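Side-chain contacts in nucleotide-binding protein, universal stress protein UspA family (Lactobacillus plantarum, PDB 3S3T), which binds ATP as a member of the universal stress protein family and probably serves in the response to cellular stress: residues A[20-23]-A[24-28]; A[69-72]-A[73-76]; A[63-66]-A[67-70]. One frame throughout, in Å; residues are numbered along the deposited sequence.

Contact 1. Residues A[20-23]-A[24-28]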
loop_
_atom_site.group_PDB
_atom_site.type_symbol
_atom_site.label_atom_id
_atom_site.label_comp_id
_atom_site.label_asym_id
_atom_site.label_seq_id
_atom_site.Cartn_x
_atom_site.Cartn_y
_atom_site.Cartn_z
ATOM N N ALA A 20 -22.609 7.196 -1.128
ATOM C CA ALA A 20 -22.963 5.952 -1.806
ATOM C C ALA A 20 -22.646 4.712 -0.869
ATOM O O ALA A 20 -23.383 3.717 -0.832
ATOM C CB ALA A 20 -22.207 5.858 -3.081
ATOM N N ALA A 21 -21.537 4.801 -0.130
ATOM C CA ALA A 21 -21.199 3.815 0.920
ATOM C C ALA A 21 -22.290 3.726 1.995
ATOM O O ALA A 21 -22.697 2.652 2.392
ATOM C CB ALA A 21 -19.838 4.215 1.579
ATOM N N PHE A 22 -22.722 4.873 2.502
ATOM C CA PHE A 22 -23.765 4.897 3.487
ATOM C C PHE A 22 -25.027 4.254 2.928
ATOM O O PHE A 22 -25.671 3.436 3.594
ATOM C CB PHE A 22 -24.047 6.308 3.958
ATOM C CG PHE A 22 -25.251 6.400 4.810
ATOM C CD1 PHE A 22 -26.469 6.816 4.273
ATOM C CD2 PHE A 22 -25.197 5.994 6.134
ATOM C CE1 PHE A 22 -27.612 6.869 5.064
ATOM C CE2 PHE A 22 -26.365 6.051 6.935
ATOM C CZ PHE A 22 -27.550 6.500 6.395
ATOM N N THR A 23 -25.352 4.578 1.685
ATOM C CA THR A 23 -26.578 4.032 1.062
ATOM C C THR A 23 -26.561 2.519 1.031
ATOM O O THR A 23 -27.580 1.892 1.328
ATOM C CB THR A 23 -26.809 4.620 -0.323
ATOM O OG1 THR A 23 -26.977 6.027 -0.165
ATOM C CG2 THR A 23 -28.084 4.024 -1.001
ATOM N N GLU A 24 -25.396 1.939 0.718
ATOM C CA GLU A 24 -25.235 0.480 0.730
ATOM C C GLU A 24 -25.213 -0.088 2.130
ATOM O O GLU A 24 -25.755 -1.188 2.354
ATOM C CB GLU A 24 -24.006 0.049 -0.046
ATOM C CG GLU A 24 -23.814 -1.456 -0.163
ATOM C CD GLU A 24 -25.007 -2.172 -0.754
ATOM O OE1 GLU A 24 -25.144 -3.372 -0.476
ATOM O OE2 GLU A 24 -25.815 -1.524 -1.465
ATOM N N ALA A 25 -24.634 0.644 3.088
ATOM C CA ALA A 25 -24.646 0.209 4.490
ATOM C C ALA A 25 -26.079 0.068 4.998
ATOM O O ALA A 25 -26.399 -0.888 5.702
ATOM C CB ALA A 25 -23.823 1.176 5.401
ATOM N N VAL A 26 -26.961 0.972 4.611
ATOM C CA VAL A 26 -28.356 0.852 5.060
ATOM C C VAL A 26 -29.033 -0.377 4.456
ATOM O O VAL A 26 -29.851 -1.022 5.087
ATOM C CB VAL A 26 -29.178 2.087 4.700
ATOM C CG1 VAL A 26 -30.659 1.891 5.137
ATOM C CG2 VAL A 26 -28.578 3.306 5.368
ATOM N N ASN A 27 -28.696 -0.666 3.212
ATOM C CA ASN A 27 -29.151 -1.862 2.521
ATOM C C ASN A 27 -28.683 -3.161 3.241
ATOM O O ASN A 27 -29.450 -4.105 3.456
ATOM C CB ASN A 27 -28.579 -1.767 1.118
ATOM C CG ASN A 27 -29.187 -2.731 0.159
ATOM O OD1 ASN A 27 -29.958 -3.633 0.531
ATOM N ND2 ASN A 27 -28.865 -2.541 -1.124
ATOM N N ILE A 28 -27.422 -3.192 3.629
ATOM C CA ILE A 28 -26.867 -4.342 4.333
ATOM C C ILE A 28 -27.529 -4.449 5.704
ATOM O O ILE A 28 -27.911 -5.543 6.126
ATOM C CB ILE A 28 -25.332 -4.199 4.508
ATOM C CG1 ILE A 28 -24.622 -4.161 3.147
ATOM C CG2 ILE A 28 -24.752 -5.387 5.302
ATOM C CD1 ILE A 28 -23.129 -3.780 3.232
#

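Contact 2. Residues A[69-72]-A[73-76]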
loop_
_atom_site.group_PDB
_atom_site.type_symbol
_atom_site.label_atom_id
_atom_site.label_comp_id
_atom_site.label_asym_id
_atom_site.label_seq_id
_atom_site.Cartn_x
_atom_site.Cartn_y
_atom_site.Cartn_z
ATOM N N ASP A 69 -25.753 18.165 10.011
ATOM C CA ASP A 69 -26.904 18.314 9.129
ATOM C C ASP A 69 -26.982 17.143 8.145
ATOM O O ASP A 69 -28.073 16.694 7.802
ATOM C CB ASP A 69 -26.884 19.655 8.375
ATOM C CG ASP A 69 -28.054 19.773 7.428
ATOM O OD1 ASP A 69 -29.201 19.999 7.914
ATOM O OD2 ASP A 69 -27.831 19.569 6.210
ATOM N N ALA A 70 -25.840 16.641 7.677
ATOM C CA ALA A 70 -25.890 15.468 6.802
ATOM C C ALA A 70 -26.415 14.220 7.572
ATOM O O ALA A 70 -27.122 13.393 7.008
ATOM C CB ALA A 70 -24.552 15.204 6.201
HETATM N N MSE A 71 -26.072 14.114 8.858
HETATM C CA MSE A 71 -26.525 13.006 9.701
HETATM C C MSE A 71 -28.045 13.078 9.915
HETATM O O MSE A 71 -28.742 12.068 9.786
HETATM C CB MSE A 71 -25.795 13.027 11.037
HETATM C CG MSE A 71 -24.318 12.675 10.941
HETATM SE SE MSE A 71 -24.032 10.901 10.136
HETATM C CE MSE A 71 -22.109 10.884 10.317
ATOM N N ARG A 72 -28.548 14.278 10.217
ATOM C CA ARG A 72 -29.988 14.516 10.274
ATOM C C ARG A 72 -30.697 13.957 9.051
ATOM O O ARG A 72 -31.630 13.173 9.198
ATOM C CB ARG A 72 -30.278 15.998 10.402
ATOM C CG ARG A 72 -30.167 16.519 11.830
ATOM C CD ARG A 72 -30.886 17.878 12.001
ATOM N NE ARG A 72 -30.566 18.525 13.288
ATOM C CZ ARG A 72 -29.408 19.125 13.600
ATOM N NH1 ARG A 72 -28.398 19.181 12.735
ATOM N NH2 ARG A 72 -29.254 19.677 14.806
ATOM N N GLN A 73 -30.234 14.325 7.861
ATOM C CA GLN A 73 -30.799 13.798 6.610
ATOM C C GLN A 73 -30.704 12.285 6.545
ATOM O O GLN A 73 -31.633 11.615 6.085
ATOM C CB GLN A 73 -30.104 14.369 5.375
ATOM C CG GLN A 73 -30.306 15.851 5.140
ATOM C CD GLN A 73 -29.709 16.315 3.808
ATOM O OE1 GLN A 73 -28.492 16.342 3.622
ATOM N NE2 GLN A 73 -30.580 16.694 2.879
ATOM N N ARG A 74 -29.584 11.727 6.997
ATOM C CA ARG A 74 -29.446 10.281 6.956
ATOM C C ARG A 74 -30.469 9.561 7.881
ATOM O O ARG A 74 -31.021 8.548 7.488
ATOM C CB ARG A 74 -28.006 9.851 7.253
ATOM C CG ARG A 74 -27.043 10.185 6.108
ATOM C CD ARG A 74 -25.647 9.763 6.411
ATOM N NE ARG A 74 -24.704 10.199 5.374
ATOM C CZ ARG A 74 -23.790 11.142 5.527
ATOM N NH1 ARG A 74 -23.631 11.786 6.688
ATOM N NH2 ARG A 74 -23.030 11.441 4.511
ATOM N N GLN A 75 -30.705 10.097 9.081
ATOM C CA GLN A 75 -31.692 9.536 10.027
ATOM C C GLN A 75 -33.067 9.529 9.408
ATOM O O GLN A 75 -33.843 8.604 9.639
ATOM C CB GLN A 75 -31.792 10.363 11.304
ATOM C CG GLN A 75 -30.627 10.240 12.234
ATOM C CD GLN A 75 -30.755 9.080 13.196
ATOM O OE1 GLN A 75 -31.691 8.268 13.110
ATOM N NE2 GLN A 75 -29.805 8.990 14.128
ATOM N N GLN A 76 -33.368 10.580 8.644
ATOM C CA GLN A 76 -34.653 10.674 7.951
ATOM C C GLN A 76 -34.762 9.577 6.885
ATOM O O GLN A 76 -35.804 8.923 6.780
ATOM C CB GLN A 76 -34.881 12.091 7.376
ATOM C CG GLN A 76 -35.004 13.142 8.480
ATOM C CD GLN A 76 -35.217 14.567 7.984
ATOM O OE1 GLN A 76 -35.250 14.833 6.780
ATOM N NE2 GLN A 76 -35.357 15.496 8.928
#

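Contact 3. Residues A[63-66]-A[67-70]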
loop_
_atom_site.group_PDB
_atom_site.type_symbol
_atom_site.label_atom_id
_atom_site.label_comp_id
_atom_site.label_asym_id
_atom_site.label_seq_id
_atom_site.Cartn_x
_atom_site.Cartn_y
_atom_site.Cartn_z
ATOM N N GLU A 63 -17.365 22.729 10.180
ATOM C CA GLU A 63 -17.349 21.430 9.490
ATOM C C GLU A 63 -18.259 20.433 10.216
ATOM O O GLU A 63 -19.053 19.712 9.581
ATOM C CB GLU A 63 -15.927 20.879 9.394
ATOM C CG GLU A 63 -15.867 19.468 8.823
ATOM C CD GLU A 63 -14.427 18.973 8.612
ATOM O OE1 GLU A 63 -13.466 19.661 9.040
ATOM O OE2 GLU A 63 -14.268 17.877 8.046
ATOM N N ALA A 64 -18.103 20.385 11.532
ATOM C CA ALA A 64 -18.929 19.551 12.426
ATOM C C ALA A 64 -20.433 19.843 12.259
ATOM O O ALA A 64 -21.238 18.934 12.206
ATOM C CB ALA A 64 -18.506 19.772 13.909
ATOM N N ALA A 65 -20.795 21.118 12.153
ATOM C CA ALA A 65 -22.192 21.477 12.014
ATOM C C ALA A 65 -22.755 20.995 10.677
ATOM O O ALA A 65 -23.856 20.497 10.621
ATOM C CB ALA A 65 -22.407 23.013 12.227
ATOM N N HIS A 66 -21.968 21.118 9.614
ATOM C CA HIS A 66 -22.337 20.590 8.307
ATOM C C HIS A 66 -22.531 19.074 8.344
ATOM O O HIS A 66 -23.499 18.562 7.817
ATOM C CB HIS A 66 -21.266 20.930 7.275
ATOM C CG HIS A 66 -21.532 20.341 5.917
ATOM N ND1 HIS A 66 -22.516 20.830 5.072
ATOM C CD2 HIS A 66 -20.967 19.293 5.271
ATOM C CE1 HIS A 66 -22.533 20.114 3.960
ATOM N NE2 HIS A 66 -21.599 19.179 4.051
ATOM N N ALA A 67 -21.572 18.376 8.923
ATOM C CA ALA A 67 -21.688 16.933 9.147
ATOM C C ALA A 67 -22.984 16.565 9.917
ATOM O O ALA A 67 -23.667 15.574 9.596
ATOM C CB ALA A 67 -20.462 16.447 9.920
ATOM N N LYS A 68 -23.303 17.343 10.944
ATOM C CA LYS A 68 -24.485 17.072 11.771
ATOM C C LYS A 68 -25.748 17.205 10.933
ATOM O O LYS A 68 -26.691 16.444 11.092
ATOM C CB LYS A 68 -24.502 17.982 13.011
ATOM C CG LYS A 68 -23.425 17.539 14.054
ATOM C CD LYS A 68 -23.380 18.384 15.376
ATOM C CE LYS A 68 -22.095 19.251 15.522
ATOM N NZ LYS A 68 -22.339 20.755 15.519
ATOM N N ASP A 69 -25.753 18.165 10.011
ATOM C CA ASP A 69 -26.904 18.314 9.129
ATOM C C ASP A 69 -26.982 17.143 8.145
ATOM O O ASP A 69 -28.073 16.694 7.802
ATOM C CB ASP A 69 -26.884 19.655 8.375
ATOM C CG ASP A 69 -28.054 19.773 7.428
ATOM O OD1 ASP A 69 -29.201 19.999 7.914
ATOM O OD2 ASP A 69 -27.831 19.569 6.210
ATOM N N ALA A 70 -25.840 16.641 7.677
ATOM C CA ALA A 70 -25.890 15.468 6.802
ATOM C C ALA A 70 -26.415 14.220 7.572
ATOM O O ALA A 70 -27.122 13.393 7.008
ATOM C CB ALA A 70 -24.552 15.204 6.201
#

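Contact 1. Residues A[20-23]-A[24-28]
The torsions of Phe22 and Val26, one helical turn apart, aim an aromatic face and a methyl at each other. At Phe22 CG stands anti to the backbone N (chi1 171°), and at Val26 the branch CG2 lies beside its own N, reaching back to the preceding turn. That methyl sits over one face of the Phe22 ring, offset toward the rim. Val26 CG2 is 3.8 Å from the centroid of the Phe22 ring and 24° off its normal, the geometry of a CH-pi contact. The closest approach is 3.5 Å, between Val26 CG2 and Phe22 CZ. The backbone joins the same pair, Val26 N giving a hydrogen bond of 3.0 Å to Phe22 O.

On the more exposed flank the Glu24 chain bends at chi2, and Asn27 ND2 donates to Glu24 OE2 over 3.2 Å. The bond is imperfect, since the acceptor is met on its syn side but 30° out of the carboxylate plane. Glu24 OE2 also hydrogen-bonds a glycerol, probably from the crystallisation liquor, and Asn27 ND2 bonds Ala3 O of the second subunit.

The two flanks thus differ in chemistry. Phe22 and Val26 give helix 16-32 an apolar surface against Phe77 and Val78 of helix 53-78, whereas Glu24 and Asn27 supply polar atoms at a subunit boundary.

Contact 2. Residues A[69-72]-A[73-76]
Arg74 runs back along the helix to Ala70 and Met71, and its atoms can be followed in order. Arg74 CB lies 3.4 Å from Met71 O, and Arg74 CG packs 3.3 Å from Ala70 O, the carbonyl that also accepts Arg74 N in a helical bond of 3.0 Å. From CG to NE the chain is extended (chi2 180°, chi3 -174°), which carries the guanidinium back alongside the preceding turn. There NE bonds Gln19 OE1 of helix 16-32. The terminal nitrogen NH1 is flanked by two groups: Ala70 CB, 3.6 Å from Arg74 NH1 and set obliquely to the flat group, and the selenium of Met71, a selenomethionine, 3.6 Å from Arg74 NH1 at the edge and near the guanidinium plane. Met71 reaches it through a bend at chi2 (-57°). With an alanine here instead of Arg74, Gln19 OE1 would probably lose this donor and the Phe22 ring its cation, and a gap is likely beside the selenium of Met71.

On the exposed flank Asp69 OD2 and Gln73 OE1, both oxygens, stand 4.2 Å apart; what links these residues is the backbone bond from Gln73 N to Asp69 O, 3.2 Å.

The buried guanidinium is therefore bordered by apolar and polarisable atoms on this helix, while Gln19 and a cation-pi contact with Phe22 offer it polar and aromatic partners; its charge is likely to be stabilised largely from outside its own helix.

Contact 3. Residues A[63-66]-A[67-70]
Ala64 O accepts Lys68 N in a helical hydrogen bond of 2.9 Å, and the side chain of Lys68 folds back over the same carbonyl. Lys68 CG is 3.2 Å from Ala64 O, and Lys68 CE returns to 3.4 Å from it. The chain can curl in this way because chi3 (-111°) and chi4 (115°) both depart from an extended course. Its end then lies along the preceding turn: Lys68 CE stands 4.0 Å from Ala64 CB, and Lys68 NZ is as far from Ala65 CB. This describes one of two deposited conformers, and both torsions lie away from staggered values, so the lysine is probably mobile and its curled path is doubtful.

One residue earlier, Ala67 N bonds Glu63 O over 2.9 Å, nearly straight at 173°. The small Ala67 CB rests 3.5 Å from Ala64 O. The first torsion of His66 sets CG opposite the backbone N and swings the imidazole outward, where it stacks on Tyr47 of the third subunit.

Within helix 53-78, Ala64 and Ala67 form part of the face laid on the sheet: Ala64 touches Val42 and Tyr92, and Ala67 touches Tyr40 and Ile90, thus meeting strands 35-43 and 87-93. Glu63 is tied to strand 35-43 by a hydrogen bond between its OE2 and Tyr40 OH, while His66 turns to the neighbouring subunit.

In the fold
Contacts 2 and 3 are overlapping, consecutive parts of helix 53-78, sharing Asp69 and Ala70, with centres 9 Å apart. Contact 1 lies on helix 16-32, within the beta-alpha-beta unit of strands 7-11 and 35-43. It touches contact 2 where Phe22 CZ comes 3.5 Å from Arg74 CB, but its nearest atoms stay about 7 Å from contact 3. All three lie near bound ATP without touching it through their nearest side chains: those of Ala21, Glu63 and Met71 are about 5, 6 and 7 Å from it. This setting fits the HUP-clan arrangement, a parallel sheet with helices packed on it. Contacts 1 and 3 each reach another subunit, whereas no other chain of the assembly touches contact 2.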